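Local coordinates for protein cytokinin riboside 5'-monophosphate phosphoribohydrolase (PDB 5ZBL) that is a Rossmann-like, two-subunit member of the SLOG clan that, in this crystal, holds a phosphate ion at the amino end of a helix, at residues P138-D143 / K183-W188; P150-L155 / L172-D177; Q32-T37 / I111-G116. One frame throughout, in Å; residues are numbered along the deposited sequence.

Contact 1 of 3, residues P138-D143 / K183-W188; sequences PVALYD and KAMQTW. With EDO (1,2-ethanediol), chain E.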
loop_
_atom_site.group_PDB
_atom_site.type_symbol
_atom_site.label_atom_id
_atom_site.label_comp_id
_atom_site.label_asym_id
_atom_site.label_seq_id
_atom_site.Cartn_x
_atom_site.Cartn_y
_atom_site.Cartn_z
ATOM N N PRO A 138 -12.599 -9.589 8.160
ATOM C CA PRO A 138 -12.190 -10.327 6.950
ATOM C C PRO A 138 -11.749 -9.400 5.823
ATOM O O PRO A 138 -12.338 -8.339 5.639
ATOM C CB PRO A 138 -13.450 -11.072 6.535
ATOM C CG PRO A 138 -14.572 -10.353 7.205
ATOM C CD PRO A 138 -14.039 -9.733 8.463
ATOM N N VAL A 139 -10.682 -9.792 5.138
ATOM C CA VAL A 139 -10.186 -9.084 3.934
ATOM C C VAL A 139 -10.321 -10.058 2.776
ATOM O O VAL A 139 -9.895 -11.214 2.880
ATOM C CB VAL A 139 -8.751 -8.651 4.095
ATOM C CG1 VAL A 139 -8.254 -7.893 2.859
ATOM C CG2 VAL A 139 -8.634 -7.801 5.344
ATOM N N ALA A 140 -10.979 -9.613 1.709
ATOM C CA ALA A 140 -11.252 -10.477 0.571
ATOM C C ALA A 140 -10.736 -9.857 -0.717
ATOM O O ALA A 140 -10.901 -8.661 -0.949
ATOM C CB ALA A 140 -12.732 -10.737 0.459
ATOM N N LEU A 141 -10.119 -10.686 -1.550
ATOM C CA LEU A 141 -9.669 -10.278 -2.870
ATOM C C LEU A 141 -10.660 -10.814 -3.900
ATOM O O LEU A 141 -10.828 -12.012 -4.043
ATOM C CB LEU A 141 -8.269 -10.810 -3.134
ATOM C CG LEU A 141 -7.189 -10.521 -2.105
ATOM C CD1 LEU A 141 -5.873 -11.090 -2.623
ATOM C CD2 LEU A 141 -7.088 -9.030 -1.840
ATOM N N TYR A 142 -11.341 -9.902 -4.579
ATOM C CA TYR A 142 -12.309 -10.259 -5.600
ATOM C C TYR A 142 -11.503 -10.498 -6.877
ATOM O O TYR A 142 -11.106 -9.541 -7.581
ATOM C CB TYR A 142 -13.361 -9.140 -5.739
ATOM C CG TYR A 142 -14.558 -9.377 -6.659
ATOM C CD1 TYR A 142 -15.134 -10.635 -6.809
ATOM C CD2 TYR A 142 -15.129 -8.311 -7.355
ATOM C CE1 TYR A 142 -16.231 -10.814 -7.610
ATOM C CE2 TYR A 142 -16.236 -8.477 -8.155
ATOM C CZ TYR A 142 -16.784 -9.741 -8.297
ATOM O OH TYR A 142 -17.909 -9.956 -9.121
ATOM N N ASP A 143 -11.301 -11.785 -7.187
ATOM C CA ASP A 143 -10.331 -12.199 -8.192
ATOM C C ASP A 143 -10.887 -12.233 -9.641
ATOM O O ASP A 143 -10.825 -13.240 -10.332
ATOM C CB ASP A 143 -9.749 -13.543 -7.758
ATOM C CG ASP A 143 -8.429 -13.874 -8.420
ATOM O OD1 ASP A 143 -7.656 -12.948 -8.781
ATOM O OD2 ASP A 143 -8.163 -15.094 -8.527
ATOM N N LYS A 183 -20.190 -14.960 0.873
ATOM C CA LYS A 183 -20.434 -16.105 1.765
ATOM C C LYS A 183 -19.260 -16.349 2.679
ATOM O O LYS A 183 -19.437 -16.539 3.875
ATOM C CB LYS A 183 -20.732 -17.379 0.985
ATOM C CG LYS A 183 -21.023 -18.596 1.849
ATOM C CD LYS A 183 -21.889 -19.611 1.117
ATOM C CE LYS A 183 -22.459 -20.644 2.080
ATOM N NZ LYS A 183 -21.665 -21.901 2.085
ATOM N N ALA A 184 -18.054 -16.330 2.119
ATOM C CA ALA A 184 -16.856 -16.536 2.930
ATOM C C ALA A 184 -16.666 -15.429 3.987
ATOM O O ALA A 184 -16.207 -15.735 5.086
ATOM C CB ALA A 184 -15.618 -16.679 2.048
ATOM N N MET A 185 -16.983 -14.171 3.634
ATOM C CA MET A 185 -16.901 -13.024 4.551
ATOM C C MET A 185 -18.003 -13.099 5.659
ATOM O O MET A 185 -17.773 -12.675 6.788
ATOM C CB MET A 185 -16.999 -11.669 3.783
ATOM C CG MET A 185 -15.817 -11.297 2.867
ATOM S SD MET A 185 -16.045 -9.760 1.909
ATOM C CE MET A 185 -15.731 -8.611 3.232
ATOM N N GLN A 186 -19.176 -13.643 5.341
ATOM C CA GLN A 186 -20.277 -13.809 6.328
ATOM C C GLN A 186 -19.978 -14.863 7.389
ATOM O O GLN A 186 -20.237 -14.639 8.588
ATOM C CB GLN A 186 -21.598 -14.142 5.625
ATOM C CG GLN A 186 -22.220 -12.968 4.889
ATOM C CD GLN A 186 -23.465 -13.353 4.092
ATOM O OE1 GLN A 186 -23.458 -14.288 3.283
ATOM N NE2 GLN A 186 -24.535 -12.605 4.295
ATOM N N THR A 187 -19.403 -15.987 6.958
ATOM C CA THR A 187 -19.085 -17.144 7.838
ATOM C C THR A 187 -17.685 -17.107 8.456
ATOM O O THR A 187 -17.322 -17.994 9.227
ATOM C CB THR A 187 -19.298 -18.512 7.100
ATOM O OG1 THR A 187 -18.320 -18.710 6.050
ATOM C CG2 THR A 187 -20.714 -18.566 6.516
ATOM N N TRP A 188 -16.917 -16.066 8.149
ATOM C CA TRP A 188 -15.540 -15.921 8.648
ATOM C C TRP A 188 -15.462 -15.608 10.158
ATOM O O TRP A 188 -16.309 -14.889 10.701
ATOM C CB TRP A 188 -14.871 -14.810 7.838
ATOM C CG TRP A 188 -13.489 -14.503 8.136
ATOM C CD1 TRP A 188 -12.397 -14.926 7.458
ATOM C CD2 TRP A 188 -13.016 -13.618 9.161
ATOM N NE1 TRP A 188 -11.252 -14.390 8.021
ATOM C CE2 TRP A 188 -11.615 -13.581 9.068
ATOM C CE3 TRP A 188 -13.646 -12.855 10.148
ATOM C CZ2 TRP A 188 -10.833 -12.808 9.920
ATOM C CZ3 TRP A 188 -12.860 -12.081 11.000
ATOM C CH2 TRP A 188 -11.479 -12.067 10.881
HETATM C C1 EDO E . -10.974 -18.871 -7.055
HETATM O O1 EDO E . -11.236 -19.560 -5.828
HETATM C C2 EDO E . -10.206 -17.573 -6.767
HETATM O O2 EDO E . -9.230 -17.328 -7.785
#

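Contact 2 of 3, residues P150-L155 / L172-D177; sequences PLLEML and LIVESD. With EDO (1,2-ethanediol), chain E.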
loop_
_atom_site.group_PDB
_atom_site.type_symbol
_atom_site.label_atom_id
_atom_site.label_comp_id
_atom_site.label_asym_id
_atom_site.label_seq_id
_atom_site.Cartn_x
_atom_site.Cartn_y
_atom_site.Cartn_z
ATOM N N PRO A 150 -1.091 -12.632 -9.556
ATOM C CA PRO A 150 0.317 -12.267 -9.432
ATOM C C PRO A 150 0.741 -11.690 -8.057
ATOM O O PRO A 150 1.871 -11.895 -7.609
ATOM C CB PRO A 150 0.513 -11.232 -10.555
ATOM C CG PRO A 150 -0.636 -11.450 -11.520
ATOM C CD PRO A 150 -1.766 -11.983 -10.704
ATOM N N LEU A 151 -0.144 -10.966 -7.395
ATOM C CA LEU A 151 0.134 -10.493 -6.044
ATOM C C LEU A 151 0.221 -11.642 -5.072
ATOM O O LEU A 151 1.006 -11.594 -4.136
ATOM C CB LEU A 151 -0.955 -9.551 -5.555
ATOM C CG LEU A 151 -0.618 -8.911 -4.213
ATOM C CD1 LEU A 151 0.359 -7.744 -4.355
ATOM C CD2 LEU A 151 -1.911 -8.521 -3.537
ATOM N N LEU A 152 -0.618 -12.653 -5.253
ATOM C CA LEU A 152 -0.564 -13.813 -4.378
ATOM C C LEU A 152 0.782 -14.528 -4.509
ATOM O O LEU A 152 1.358 -14.964 -3.501
ATOM C CB LEU A 152 -1.711 -14.776 -4.693
ATOM C CG LEU A 152 -3.114 -14.367 -4.234
ATOM C CD1 LEU A 152 -4.013 -15.553 -4.523
ATOM C CD2 LEU A 152 -3.186 -14.003 -2.769
ATOM N N GLU A 153 1.274 -14.632 -5.747
ATOM C CA GLU A 153 2.613 -15.129 -5.989
ATOM C C GLU A 153 3.639 -14.330 -5.208
ATOM O O GLU A 153 4.461 -14.913 -4.489
ATOM C CB GLU A 153 2.955 -15.103 -7.479
ATOM C CG GLU A 153 4.292 -15.757 -7.821
ATOM C CD GLU A 153 4.396 -17.219 -7.342
ATOM O OE1 GLU A 153 3.372 -17.958 -7.426
ATOM O OE2 GLU A 153 5.501 -17.633 -6.901
ATOM N N MET A 154 3.555 -13.007 -5.323
ATOM C CA MET A 154 4.448 -12.136 -4.605
ATOM C C MET A 154 4.417 -12.437 -3.113
ATOM O O MET A 154 5.478 -12.539 -2.526
ATOM C CB MET A 154 4.151 -10.638 -4.878
ATOM C CG MET A 154 5.124 -9.626 -4.218
ATOM S SD MET A 154 6.901 -9.753 -4.659
ATOM C CE MET A 154 7.664 -8.782 -3.374
ATOM N N LEU A 155 3.219 -12.561 -2.533
ATOM C CA LEU A 155 3.039 -12.807 -1.126
ATOM C C LEU A 155 3.513 -14.176 -0.698
ATOM O O LEU A 155 4.037 -14.332 0.388
ATOM C CB LEU A 155 1.564 -12.696 -0.730
ATOM C CG LEU A 155 0.973 -11.297 -0.772
ATOM C CD1 LEU A 155 -0.480 -11.376 -0.300
ATOM C CD2 LEU A 155 1.764 -10.319 0.087
ATOM N N LEU A 172 -6.851 -15.248 4.423
ATOM C CA LEU A 172 -7.183 -14.322 3.369
ATOM C C LEU A 172 -8.242 -14.923 2.435
ATOM O O LEU A 172 -8.024 -15.995 1.889
ATOM C CB LEU A 172 -5.894 -14.041 2.570
ATOM C CG LEU A 172 -6.053 -13.192 1.328
ATOM C CD1 LEU A 172 -6.672 -11.856 1.714
ATOM C CD2 LEU A 172 -4.705 -13.029 0.654
ATOM N N ILE A 173 -9.359 -14.238 2.222
ATOM C CA ILE A 173 -10.368 -14.735 1.268
ATOM C C ILE A 173 -9.977 -14.299 -0.130
ATOM O O ILE A 173 -9.625 -13.162 -0.345
ATOM C CB ILE A 173 -11.784 -14.244 1.626
ATOM C CG1 ILE A 173 -12.192 -14.719 3.040
ATOM C CG2 ILE A 173 -12.791 -14.746 0.647
ATOM C CD1 ILE A 173 -13.124 -13.748 3.712
ATOM N N VAL A 174 -9.974 -15.232 -1.066
ATOM C CA VAL A 174 -9.715 -14.960 -2.492
ATOM C C VAL A 174 -10.796 -15.648 -3.350
ATOM O O VAL A 174 -10.855 -16.848 -3.374
ATOM C CB VAL A 174 -8.346 -15.522 -2.914
ATOM C CG1 VAL A 174 -8.054 -15.200 -4.396
ATOM C CG2 VAL A 174 -7.262 -14.998 -1.976
ATOM N N GLU A 175 -11.661 -14.908 -4.040
ATOM C CA GLU A 175 -12.695 -15.563 -4.851
ATOM C C GLU A 175 -13.010 -14.783 -6.128
ATOM O O GLU A 175 -12.996 -13.598 -6.121
ATOM C CB GLU A 175 -13.964 -15.773 -4.052
ATOM C CG GLU A 175 -13.900 -16.671 -2.814
ATOM C CD GLU A 175 -13.444 -18.131 -3.011
ATOM O OE1 GLU A 175 -13.072 -18.726 -1.963
ATOM O OE2 GLU A 175 -13.433 -18.688 -4.144
ATOM N N SER A 176 -13.250 -15.476 -7.229
ATOM C CA SER A 176 -13.690 -14.856 -8.469
ATOM C C SER A 176 -15.194 -14.730 -8.458
ATOM O O SER A 176 -15.736 -13.867 -9.152
ATOM C CB SER A 176 -13.261 -15.676 -9.673
ATOM O OG SER A 176 -13.728 -17.013 -9.509
ATOM N N ASP A 177 -15.872 -15.578 -7.677
ATOM C CA ASP A 177 -17.341 -15.621 -7.665
ATOM C C ASP A 177 -17.854 -14.776 -6.511
ATOM O O ASP A 177 -17.399 -14.960 -5.354
ATOM C CB ASP A 177 -17.847 -17.054 -7.517
ATOM C CG ASP A 177 -19.354 -17.158 -7.593
ATOM O OD1 ASP A 177 -19.922 -17.092 -8.705
ATOM O OD2 ASP A 177 -19.976 -17.346 -6.542
HETATM C C1 EDO E . -10.974 -18.871 -7.055
HETATM O O1 EDO E . -11.236 -19.560 -5.828
HETATM C C2 EDO E . -10.206 -17.573 -6.767
HETATM O O2 EDO E . -9.230 -17.328 -7.785
#

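Contact 3 of 3, residues Q32-T37 / I111-G116; sequences QTLAKT and IAMPGG. With PO4 (phosphate ion), chain G.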
loop_
_atom_site.group_PDB
_atom_site.type_symbol
_atom_site.label_atom_id
_atom_site.label_comp_id
_atom_site.label_asym_id
_atom_site.label_seq_id
_atom_site.Cartn_x
_atom_site.Cartn_y
_atom_site.Cartn_z
ATOM N N GLN A 32 -20.866 -4.871 -10.749
ATOM C CA GLN A 32 -22.334 -4.884 -10.672
ATOM C C GLN A 32 -22.913 -6.139 -10.091
ATOM O O GLN A 32 -23.838 -6.060 -9.290
ATOM C CB GLN A 32 -22.922 -4.660 -12.054
ATOM C CG GLN A 32 -22.733 -3.221 -12.478
ATOM C CD GLN A 32 -22.827 -3.012 -13.969
ATOM O OE1 GLN A 32 -22.645 -1.901 -14.421
ATOM N NE2 GLN A 32 -23.087 -4.086 -14.742
ATOM N N THR A 33 -22.358 -7.289 -10.470
ATOM C CA THR A 33 -22.816 -8.571 -9.912
ATOM C C THR A 33 -22.490 -8.644 -8.439
ATOM O O THR A 33 -23.257 -9.218 -7.645
ATOM C CB THR A 33 -22.196 -9.797 -10.633
ATOM O OG1 THR A 33 -22.124 -9.530 -12.025
ATOM C CG2 THR A 33 -23.087 -10.985 -10.489
ATOM N N LEU A 34 -21.338 -8.087 -8.079
ATOM C CA LEU A 34 -20.922 -8.075 -6.679
ATOM C C LEU A 34 -21.868 -7.194 -5.820
ATOM O O LEU A 34 -22.373 -7.626 -4.767
ATOM C CB LEU A 34 -19.454 -7.632 -6.596
ATOM C CG LEU A 34 -18.862 -7.540 -5.196
ATOM C CD1 LEU A 34 -18.988 -8.850 -4.399
ATOM C CD2 LEU A 34 -17.423 -7.070 -5.306
ATOM N N ALA A 35 -22.109 -5.973 -6.290
ATOM C CA ALA A 35 -23.064 -5.055 -5.671
ATOM C C ALA A 35 -24.469 -5.647 -5.434
ATOM O O ALA A 35 -25.059 -5.467 -4.366
ATOM C CB ALA A 35 -23.179 -3.812 -6.544
ATOM N N LYS A 36 -25.003 -6.324 -6.453
ATOM C CA LYS A 36 -26.349 -6.946 -6.386
ATOM C C LYS A 36 -26.447 -8.065 -5.330
ATOM O O LYS A 36 -27.423 -8.136 -4.567
ATOM C CB LYS A 36 -26.756 -7.471 -7.794
ATOM C CG LYS A 36 -28.103 -8.200 -7.918
ATOM C CD LYS A 36 -29.299 -7.405 -7.371
ATOM C CE LYS A 36 -30.632 -7.774 -8.024
ATOM N NZ LYS A 36 -31.489 -6.559 -8.131
ATOM N N THR A 37 -25.449 -8.951 -5.334
ATOM C CA THR A 37 -25.325 -10.016 -4.357
ATOM C C THR A 37 -25.280 -9.439 -2.965
ATOM O O THR A 37 -25.977 -9.924 -2.055
ATOM C CB THR A 37 -24.031 -10.803 -4.598
ATOM O OG1 THR A 37 -23.983 -11.158 -5.970
ATOM C CG2 THR A 37 -23.952 -12.072 -3.753
ATOM N N ILE A 111 -13.180 -5.525 0.879
ATOM C CA ILE A 111 -13.035 -6.169 -0.412
ATOM C C ILE A 111 -12.138 -5.279 -1.289
ATOM O O ILE A 111 -12.330 -4.067 -1.389
ATOM C CB ILE A 111 -14.374 -6.323 -1.104
ATOM C CG1 ILE A 111 -15.313 -7.210 -0.268
ATOM C CG2 ILE A 111 -14.253 -7.004 -2.467
ATOM C CD1 ILE A 111 -16.745 -7.191 -0.810
ATOM N N ALA A 112 -11.148 -5.904 -1.921
ATOM C CA ALA A 112 -10.322 -5.220 -2.873
ATOM C C ALA A 112 -10.677 -5.822 -4.242
ATOM O O ALA A 112 -10.560 -7.050 -4.448
ATOM C CB ALA A 112 -8.841 -5.356 -2.529
ATOM N N MET A 113 -11.180 -4.945 -5.111
ATOM C CA MET A 113 -11.494 -5.271 -6.477
ATOM C C MET A 113 -10.317 -4.794 -7.321
ATOM O O MET A 113 -9.457 -4.071 -6.845
ATOM C CB MET A 113 -12.769 -4.547 -6.907
ATOM C CG MET A 113 -13.996 -4.777 -6.016
ATOM S SD MET A 113 -15.585 -4.495 -6.865
ATOM C CE MET A 113 -15.308 -2.940 -7.692
ATOM N N PRO A 114 -10.302 -5.153 -8.606
ATOM C CA PRO A 114 -9.267 -4.598 -9.453
ATOM C C PRO A 114 -9.144 -3.084 -9.332
ATOM O O PRO A 114 -10.133 -2.376 -9.119
ATOM C CB PRO A 114 -9.743 -4.962 -10.852
ATOM C CG PRO A 114 -10.441 -6.274 -10.625
ATOM C CD PRO A 114 -11.172 -6.086 -9.341
ATOM N N GLY A 115 -7.917 -2.611 -9.466
ATOM C CA GLY A 115 -7.623 -1.198 -9.388
ATOM C C GLY A 115 -6.143 -1.012 -9.481
ATOM O O GLY A 115 -5.402 -1.963 -9.691
ATOM N N GLY A 116 -5.741 0.236 -9.312
ATOM C CA GLY A 116 -4.372 0.668 -9.395
ATOM C C GLY A 116 -3.674 0.766 -8.057
ATOM O O GLY A 116 -3.981 0.019 -7.109
HETATM P P PO4 G . -6.471 3.759 -7.891
HETATM O O1 PO4 G . -7.014 3.879 -9.285
HETATM O O2 PO4 G . -7.155 4.789 -7.015
HETATM O O3 PO4 G . -6.789 2.391 -7.339
HETATM O O4 PO4 G . -5.003 4.009 -7.954
#

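Contact 1 of 3, residues P138-D143 / K183-W188
Pro138 lies flat over the indole of Trp188, and its ring can be followed atom by atom across that surface. CB comes first: it sits 3.8 Å from the centroid of the five-membered ring of Trp188, only 15° off the normal, a clear CH-pi contact over the face. CG moves out toward the six-membered ring and lies 4.0 Å from both Trp188 CE3 and the backbone atom Met185 O. CD then presses on the benzene half, 3.6 Å from Trp188 CE3. The indole can receive the proline because Trp188 CG is anti to its backbone N (chi1 -179°), which swings the ring off the end of helix 178-186 and back against Pro138, just before strand 139-142. Trp188 NE1 makes a weak hydrogen bond to Cys171 O.

Met185, one turn earlier, covers the next residue along the strand that faces this helix. Its SD rests 3.7 Å from Ala140 CB, with CG behind it at 4.0 Å from the same methyl. A bend at chi3 (77°) turns CE back toward Pro138 O. Ile111 and Ile173, on the strands flanking 139-142, also touch Met185, so its side chain meets residues of three adjacent strands. At the far end of the strand, Asp143 OD2 accepts a 2.6 Å hydrogen bond from 1,2-ethanediol O2.

Between the two segments the chemistry is apolar throughout: a proline face on an indole face and sulfur on a methyl. The end of helix 178-186 and the residues after it thus meet the strand's start by shape and dispersion, the CH-pi contact being the one directional element.

Contact 2 of 3, residues P150-L155 / L172-D177
Leu152 points its isopropyl fork from the helix at Leu172 and Val174 of segment 172-177, one branch for each. CD1 meets Val174 head-on: the two side chains approach tip to tip, and Leu152 CD1 lies 4.1 Å from Val174 CG1 with CG2 almost as near. CD2 takes the other partner differently. The Leu152 and Leu172 chains cross at a slant, and Leu152 CD2 touches Leu172 CD2 at 3.9 Å. In Leu152, chi1 (-74°) sets CG anti to the carbonyl carbon, and chi2 (-174°) then spreads the methyls toward the two partners.

Leu172 and Val174 can share one partner because they are two apart, on the same face of the extended chain, while Ile173 between them turns to the other face and packs on helix 178-186. This is the packing of a beta-alpha-beta crossover: strand 139-142 leads into helix 149-160, which covers one side of the sheet before the chain returns, by way of the short helix 166-169, as the parallel strand 173-175, the outermost on that side within this chain. Leu141 of the first strand also touches Leu152 and Leu172, and Trp127 of helix 117-130 closes on Leu172 and Leu155. The helix also meets the second subunit, where Leu151 packs on Met154 of that chain.

Further along the strand a 1,2-ethanediol molecule lies beside Val174 and Glu175. The chain of Glu175 is bent at chi2 (-59°), and its OE2 accepts a 2.9 Å hydrogen bond from ethanediol O1. Beyond it Asp177 caps the start of helix 178-186, its OD2 bonded to Ala180 N.

Contact 3 of 3, residues Q32-T37 / I111-G116
Thr33 O, in the helical turn that carries Leu34 to Met113, is gripped by two donors from Thr37. Thr37 OG1 gives the shorter bond, 2.7 Å to Thr33 O, at a C=O...donor angle of 155° and tilted out of the carbonyl plane; Thr37 N, the ordinary helical donor, reaches Thr33 O at 3.2 Å from the opposite face of that plane.

Leu34 makes the contact itself. With CG anti to the backbone N (chi1 179°), it extends from helix 25-40 toward the sheet, and one methyl does the touching: Leu34 CD2 lies 3.5 Å from Met113 SD and 4.3 Å from Ile111 CG2. Met113 crosses it at a slant, its CG anti to the carbonyl carbon (chi1 -55°), which brings SD up to the methyl. Tyr142 touches all three of these residues, and helix 178-186 adds Pro178 against Leu34 and Leu181 against Ile111, so this is buried core between two helices and the sheet.

The strand ends at Ala112, and the chain runs through Met113, Pro114 and two glycines to helix 117-130. Gly116 N makes a weak 3.1 Å hydrogen bond to phosphate O3, and the ion, probably from the crystallisation liquor, also binds Gly118 N, Thr119 OG1 and Ser19 N. This anion site at a helix N-terminus of a Rossmann-like fold is consistent with a phosphate-binding turn, here with the PGGxGT signature of the LOG-like family.

Overall arrangement
All three contacts meet on one parallel sheet, in which strands 110-112, 139-142 and 173-175 lie side by side in that order, with 139-142 in the middle. Contacts 1 and 3 have centres about 12 Å apart and share a strand pairing, Tyr142 N to Ala112 O at 3.0 Å. Contact 2, also about 12 Å from contact 1 between centres, is nested within the loop that contact 1 closes; Leu141 N bonds Ile173 O at 2.8 Å, and one ethanediol touches both contacts. Contacts 2 and 3 do not touch; their nearest atoms are about 6 Å apart, yet both reach the second subunit. Among the three, contact 3 carries the phosphate.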